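Local coordinates for protein antitoxin (PDB 2ODK) that probably acts as the antitoxin of a type II toxin-antitoxin system, as a member of the Phd/YefM family, at residues Phe18-Gln28 against Ala38-Trp46. Residues are numbered along the deposited sequence; the frame is centred on the assembly and turned at random.
Sequences FLDACITEGPQ and AVLVPIGEW
L40 projects from strand 38-42 toward helix 18-24, where F18, L19 and C22 close round the end of its side chain. Its CD2 methyl sits over one face of the F18 ring in a CH-pi contact, 4.0 Å from the ring centroid and 28° off the normal, while F18 CZ leans on L40 CB. The same methyl touches C22 CB at 3.8 Å and, more loosely, L19 CD1. L40 reaches these side chains because its CG is anti to the backbone N (chi1 -169°), and F18, turned likewise (chi1 172°), carries its ring from the helix toward the strand; W6 meets that ring edge-to-face.

One helical turn after F18, C22 points at the end of the strand. Its SG lies against the P42 ring, 3.6 Å from CD, and I23 CD1 brushes P42 CB.

Backbone pairing supplies the polar part. Q28 and L40 form an antiparallel hydrogen-bonded pair, with Q28 N to L40 O at 3.0 Å and the straighter L40 N to Q28 O at 2.7 Å. L40 O also receives a CA-H...O contact from P27. The Q28 side chain folds back, its NE2 donating to G26 O from above the carbonyl plane while OE1 takes a hydrogen bond from W6 NE1.

P27, just before the pair, has its CB 3.5 Å from V39 CG2 in the modelled conformer of V39, and its CG lies 3.7 Å from E45 OE2, E45 reaching across the flank of the P27 ring.

The strand also pairs antiparallel with the second subunit, continuing the sheet across the interface. A helix packed on a sheet shared by two chains is consistent with the dimeric N-terminal domain of Phd/YefM antitoxins.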
ATOM      1  N   PHE A  18      -1.497  -5.100  -9.290  1.00 15.89           N
ATOM      2  CA  PHE A  18      -1.841  -4.124  -8.251  1.00 14.10           C
ATOM      3  C   PHE A  18      -0.658  -3.157  -8.036  1.00 14.27           C
ATOM      4  O   PHE A  18      -0.846  -1.930  -8.009  1.00 14.00           O
ATOM      5  CB  PHE A  18      -2.163  -4.956  -6.992  1.00 13.94           C
ATOM      6  CG  PHE A  18      -2.375  -4.183  -5.714  1.00 12.47           C
ATOM      7  CD1 PHE A  18      -3.428  -3.286  -5.559  1.00 12.64           C
ATOM      8  CD2 PHE A  18      -1.561  -4.435  -4.597  1.00 13.94           C
ATOM      9  CE1 PHE A  18      -3.664  -2.641  -4.334  1.00 14.69           C
ATOM     10  CE2 PHE A  18      -1.788  -3.803  -3.400  1.00 15.34           C
ATOM     11  CZ  PHE A  18      -2.816  -2.917  -3.240  1.00 15.25           C
ATOM     12  N   LEU A  19       0.535  -3.721  -7.868  1.00 13.47           N
ATOM     13  CA  LEU A  19       1.742  -2.899  -7.712  1.00 13.80           C
ATOM     14  C   LEU A  19       2.017  -2.065  -8.966  1.00 15.36           C
ATOM     15  O   LEU A  19       2.366  -0.864  -8.880  1.00 14.89           O
ATOM     16  CB  LEU A  19       2.921  -3.806  -7.332  1.00 14.71           C
ATOM     17  CG  LEU A  19       4.267  -3.093  -7.148  1.00 15.36           C
ATOM     18  CD1 LEU A  19       4.179  -1.938  -6.149  1.00 17.31           C
ATOM     19  CD2 LEU A  19       5.293  -4.132  -6.701  1.00 18.42           C
ATOM     20  N   ASP A  20       1.853  -2.685 -10.132  1.00 15.64           N
ATOM     21  CA  ASP A  20       2.067  -1.961 -11.391  0.50 16.06           C
ATOM     22  C   ASP A  20       1.110  -0.796 -11.526  1.00 15.60           C
ATOM     23  O   ASP A  20       1.501   0.305 -11.970  1.00 16.86           O
ATOM     24  CB  ASP A  20       1.912  -2.882 -12.607  0.50 17.44           C
ATOM     25  CG  ASP A  20       2.218  -2.175 -13.898  0.50 20.20           C
ATOM     26  OD1 ASP A  20       3.401  -1.867 -14.123  0.50 23.56           O
ATOM     27  OD2 ASP A  20       1.274  -1.920 -14.669  0.50 25.98           O
ATOM     28  N   ALA A  21      -0.157  -1.010 -11.145  1.00 15.09           N
ATOM     29  CA  ALA A  21      -1.131   0.077 -11.243  1.00 14.19           C
ATOM     30  C   ALA A  21      -0.747   1.223 -10.278  1.00 13.35           C
ATOM     31  O   ALA A  21      -0.927   2.408 -10.574  1.00 14.12           O
ATOM     32  CB  ALA A  21      -2.533  -0.419 -10.928  1.00 15.80           C
ATOM     33  N   CYS A  22      -0.258   0.860  -9.084  1.00 13.19           N
ATOM     34  CA  CYS A  22       0.203   1.901  -8.130  1.00 13.16           C
ATOM     35  C   CYS A  22       1.235   2.816  -8.819  1.00 13.11           C
ATOM     36  O   CYS A  22       1.163   4.054  -8.747  1.00 14.30           O
ATOM     37  CB  CYS A  22       0.790   1.194  -6.923  1.00 13.29           C
ATOM     38  SG  CYS A  22       1.641   2.269  -5.776  1.00 13.89           S
ATOM     39  N   ILE A  23       2.202   2.190  -9.472  1.00 13.50           N
ATOM     40  CA  ILE A  23       3.302   2.964 -10.063  1.00 14.53           C
ATOM     41  C   ILE A  23       2.861   3.740 -11.311  1.00 15.96           C
ATOM     42  O   ILE A  23       3.279   4.890 -11.519  1.00 16.66           O
ATOM     43  CB  ILE A  23       4.505   2.026 -10.392  1.00 15.67           C
ATOM     44  CG1 ILE A  23       5.086   1.424  -9.103  1.00 17.40           C
ATOM     45  CG2 ILE A  23       5.590   2.786 -11.169  1.00 16.67           C
ATOM     46  CD1 ILE A  23       5.200   2.399  -7.937  1.00 21.02           C
ATOM     47  N   THR A  24       2.039   3.115 -12.150  1.00 16.31           N
ATOM     48  CA  THR A  24       1.675   3.754 -13.409  1.00 17.76           C
ATOM     49  C   THR A  24       0.474   4.690 -13.315  1.00 18.59           C
ATOM     50  O   THR A  24       0.337   5.611 -14.128  1.00 19.23           O
ATOM     51  CB  THR A  24       1.427   2.705 -14.502  1.00 18.31           C
ATOM     52  OG1 THR A  24       0.300   1.904 -14.128  1.00 20.58           O
ATOM     53  CG2 THR A  24       2.657   1.810 -14.690  1.00 18.98           C
ATOM     54  N   GLU A  25      -0.428   4.445 -12.360  1.00 17.64           N
ATOM     55  CA  GLU A  25      -1.622   5.256 -12.272  0.60 19.17           C
ATOM     56  C   GLU A  25      -1.684   6.056 -10.978  1.00 17.53           C
ATOM     57  O   GLU A  25      -2.144   7.193 -10.974  1.00 19.99           O
ATOM     58  CB  GLU A  25      -2.877   4.389 -12.473  0.60 20.00           C
ATOM     59  CG  GLU A  25      -2.907   3.670 -13.836  0.60 22.19           C
ATOM     60  CD  GLU A  25      -4.015   2.644 -13.944  0.60 24.20           C
ATOM     61  OE1 GLU A  25      -5.157   2.984 -13.597  0.60 30.14           O
ATOM     62  OE2 GLU A  25      -3.749   1.503 -14.375  0.60 29.66           O
ATOM     63  N   GLY A  26      -1.226   5.471  -9.876  1.00 15.65           N
ATOM     64  CA  GLY A  26      -1.335   6.188  -8.624  1.00 15.09           C
ATOM     65  C   GLY A  26      -1.909   5.300  -7.521  1.00 14.04           C
ATOM     66  O   GLY A  26      -2.134   4.111  -7.721  1.00 14.99           O
ATOM     67  N   PRO A  27      -2.078   5.886  -6.352  1.00 14.15           N
ATOM     68  CA  PRO A  27      -2.559   5.121  -5.174  1.00 13.46           C
ATOM     69  C   PRO A  27      -3.714   4.180  -5.489  1.00 13.15           C
ATOM     70  O   PRO A  27      -4.691   4.585  -6.140  1.00 15.00           O
ATOM     71  CB  PRO A  27      -2.980   6.217  -4.210  1.00 14.80           C
ATOM     72  CG  PRO A  27      -1.938   7.344  -4.518  1.00 14.96           C
ATOM     73  CD  PRO A  27      -1.809   7.301  -6.020  1.00 15.66           C
ATOM     74  N   GLN A  28      -3.585   2.939  -5.029  1.00 12.66           N
ATOM     75  CA  GLN A  28      -4.609   1.901  -5.237  1.00 11.93           C
ATOM     76  C   GLN A  28      -5.175   1.517  -3.876  1.00 12.36           C
ATOM     77  O   GLN A  28      -4.396   1.240  -2.964  1.00 12.77           O
ATOM     78  CB  GLN A  28      -3.974   0.655  -5.888  1.00 12.83           C
ATOM     79  CG  GLN A  28      -3.302   0.924  -7.247  1.00 13.30           C
ATOM     80  CD  GLN A  28      -4.324   1.291  -8.302  1.00 15.74           C
ATOM     81  OE1 GLN A  28      -5.267   0.531  -8.562  1.00 16.54           O
ATOM     82  NE2 GLN A  28      -4.143   2.470  -8.934  1.00 15.39           N
ATOM     83  N   ALA A  38      -6.994   0.334   3.245  1.00 11.70           N
ATOM     84  CA  ALA A  38      -5.616   0.810   3.109  1.00 11.08           C
ATOM     85  C   ALA A  38      -5.350   1.240   1.699  1.00 11.39           C
ATOM     86  O   ALA A  38      -6.178   1.022   0.824  1.00 11.06           O
ATOM     87  CB  ALA A  38      -4.626  -0.285   3.551  1.00 12.07           C
ATOM     88  N   VAL A  39      -4.200   1.877   1.458  1.00 11.50           N
ATOM     89  CA  VAL A  39      -3.927   2.368   0.107  0.60 12.13           C
ATOM     90  C   VAL A  39      -2.445   2.130  -0.193  1.00 10.82           C
ATOM     91  O   VAL A  39      -1.582   2.343   0.665  1.00 11.48           O
ATOM     92  CB  VAL A  39      -4.372   3.844  -0.043  0.60 12.91           C
ATOM     93  CG1 VAL A  39      -3.768   4.702   1.017  0.60 13.60           C
ATOM     94  CG2 VAL A  39      -4.058   4.396  -1.411  0.60 11.72           C
ATOM     95  N   LEU A  40      -2.189   1.583  -1.382  1.00 10.67           N
ATOM     96  CA  LEU A  40      -0.790   1.337  -1.790  1.00 10.38           C
ATOM     97  C   LEU A  40      -0.350   2.569  -2.564  1.00 11.31           C
ATOM     98  O   LEU A  40      -0.969   2.898  -3.593  1.00 11.32           O
ATOM     99  CB  LEU A  40      -0.710   0.093  -2.693  1.00 10.62           C
ATOM    100  CG  LEU A  40       0.720  -0.394  -2.961  1.00 10.90           C
ATOM    101  CD1 LEU A  40       1.385  -0.979  -1.722  1.00 11.27           C
ATOM    102  CD2 LEU A  40       0.795  -1.367  -4.126  1.00 12.03           C
ATOM    103  N   VAL A  41       0.702   3.233  -2.062  1.00 10.53           N
ATOM    104  CA  VAL A  41       1.125   4.539  -2.565  1.00 11.21           C
ATOM    105  C   VAL A  41       2.550   4.399  -3.118  1.00 10.57           C
ATOM    106  O   VAL A  41       3.369   3.744  -2.514  1.00 10.72           O
ATOM    107  CB  VAL A  41       1.167   5.558  -1.388  1.00 11.46           C
ATOM    108  CG1 VAL A  41       1.661   6.936  -1.836  1.00 13.01           C
ATOM    109  CG2 VAL A  41      -0.219   5.642  -0.701  1.00 14.23           C
ATOM    110  N   PRO A  42       2.852   5.035  -4.268  1.00 10.73           N
ATOM    111  CA  PRO A  42       4.247   4.996  -4.734  1.00 11.03           C
ATOM    112  C   PRO A  42       5.153   5.558  -3.644  1.00  9.66           C
ATOM    113  O   PRO A  42       4.833   6.571  -3.035  1.00 10.51           O
ATOM    114  CB  PRO A  42       4.254   5.952  -5.937  1.00 11.36           C
ATOM    115  CG  PRO A  42       2.799   5.995  -6.421  1.00 12.36           C
ATOM    116  CD  PRO A  42       1.968   5.827  -5.147  1.00 12.34           C
ATOM    117  N   ILE A  43       6.296   4.925  -3.412  1.00  9.89           N
ATOM    118  CA  ILE A  43       7.057   5.276  -2.216  1.00  9.69           C
ATOM    119  C   ILE A  43       7.522   6.751  -2.250  1.00  9.16           C
ATOM    120  O   ILE A  43       7.482   7.452  -1.223  1.00 10.64           O
ATOM    121  CB  ILE A  43       8.238   4.316  -1.978  1.00 10.54           C
ATOM    122  CG1 ILE A  43       8.935   4.550  -0.623  1.00 10.96           C
ATOM    123  CG2 ILE A  43       9.272   4.363  -3.091  1.00 10.93           C
ATOM    124  CD1 ILE A  43       8.031   4.112   0.553  1.00 12.04           C
ATOM    125  N   GLY A  44       7.876   7.230  -3.445  1.00  9.10           N
ATOM    126  CA  GLY A  44       8.371   8.622  -3.559  1.00  9.16           C
ATOM    127  C   GLY A  44       7.282   9.616  -3.195  1.00  9.20           C
ATOM    128  O   GLY A  44       7.545  10.662  -2.557  1.00  9.56           O
ATOM    129  N   GLU A  45       6.045   9.291  -3.593  1.00  9.93           N
ATOM    130  CA  GLU A  45       4.927  10.169  -3.277  1.00 11.08           C
ATOM    131  C   GLU A  45       4.699  10.207  -1.760  1.00 10.87           C
ATOM    132  O   GLU A  45       4.475  11.289  -1.184  1.00 11.64           O
ATOM    133  CB  GLU A  45       3.666   9.664  -3.985  1.00 11.74           C
ATOM    134  CG  GLU A  45       2.424  10.469  -3.664  1.00 14.41           C
ATOM    135  CD  GLU A  45       1.220  10.093  -4.530  1.00 15.62           C
ATOM    136  OE1 GLU A  45       1.418   9.523  -5.620  1.00 18.87           O
ATOM    137  OE2 GLU A  45       0.063  10.394  -4.129  1.00 21.30           O
ATOM    138  N   TRP A  46       4.762   9.025  -1.106  1.00 11.79           N
ATOM    139  CA  TRP A  46       4.657   8.981   0.334  1.00 13.17           C
ATOM    140  C   TRP A  46       5.758   9.801   1.025  1.00 11.61           C
ATOM    141  O   TRP A  46       5.476  10.589   1.960  1.00 13.09           O
ATOM    142  CB  TRP A  46       4.750   7.505   0.756  1.00 16.40           C
ATOM    143  CG  TRP A  46       4.920   7.240   2.223  1.00 18.97           C
ATOM    144  CD1 TRP A  46       6.042   6.739   2.876  1.00 20.29           C
ATOM    145  CD2 TRP A  46       3.938   7.426   3.184  1.00 20.12           C
ATOM    146  NE1 TRP A  46       5.777   6.620   4.210  1.00 26.85           N
ATOM    147  CE2 TRP A  46       4.485   7.016   4.435  1.00 19.12           C
ATOM    148  CE3 TRP A  46       2.634   7.849   3.128  1.00 18.08           C
ATOM    149  CZ2 TRP A  46       3.776   7.068   5.611  1.00 22.79           C
ATOM    150  CZ3 TRP A  46       1.902   7.899   4.355  1.00 22.37           C
ATOM    151  CH2 TRP A  46       2.479   7.507   5.549  1.00 22.08           C
TER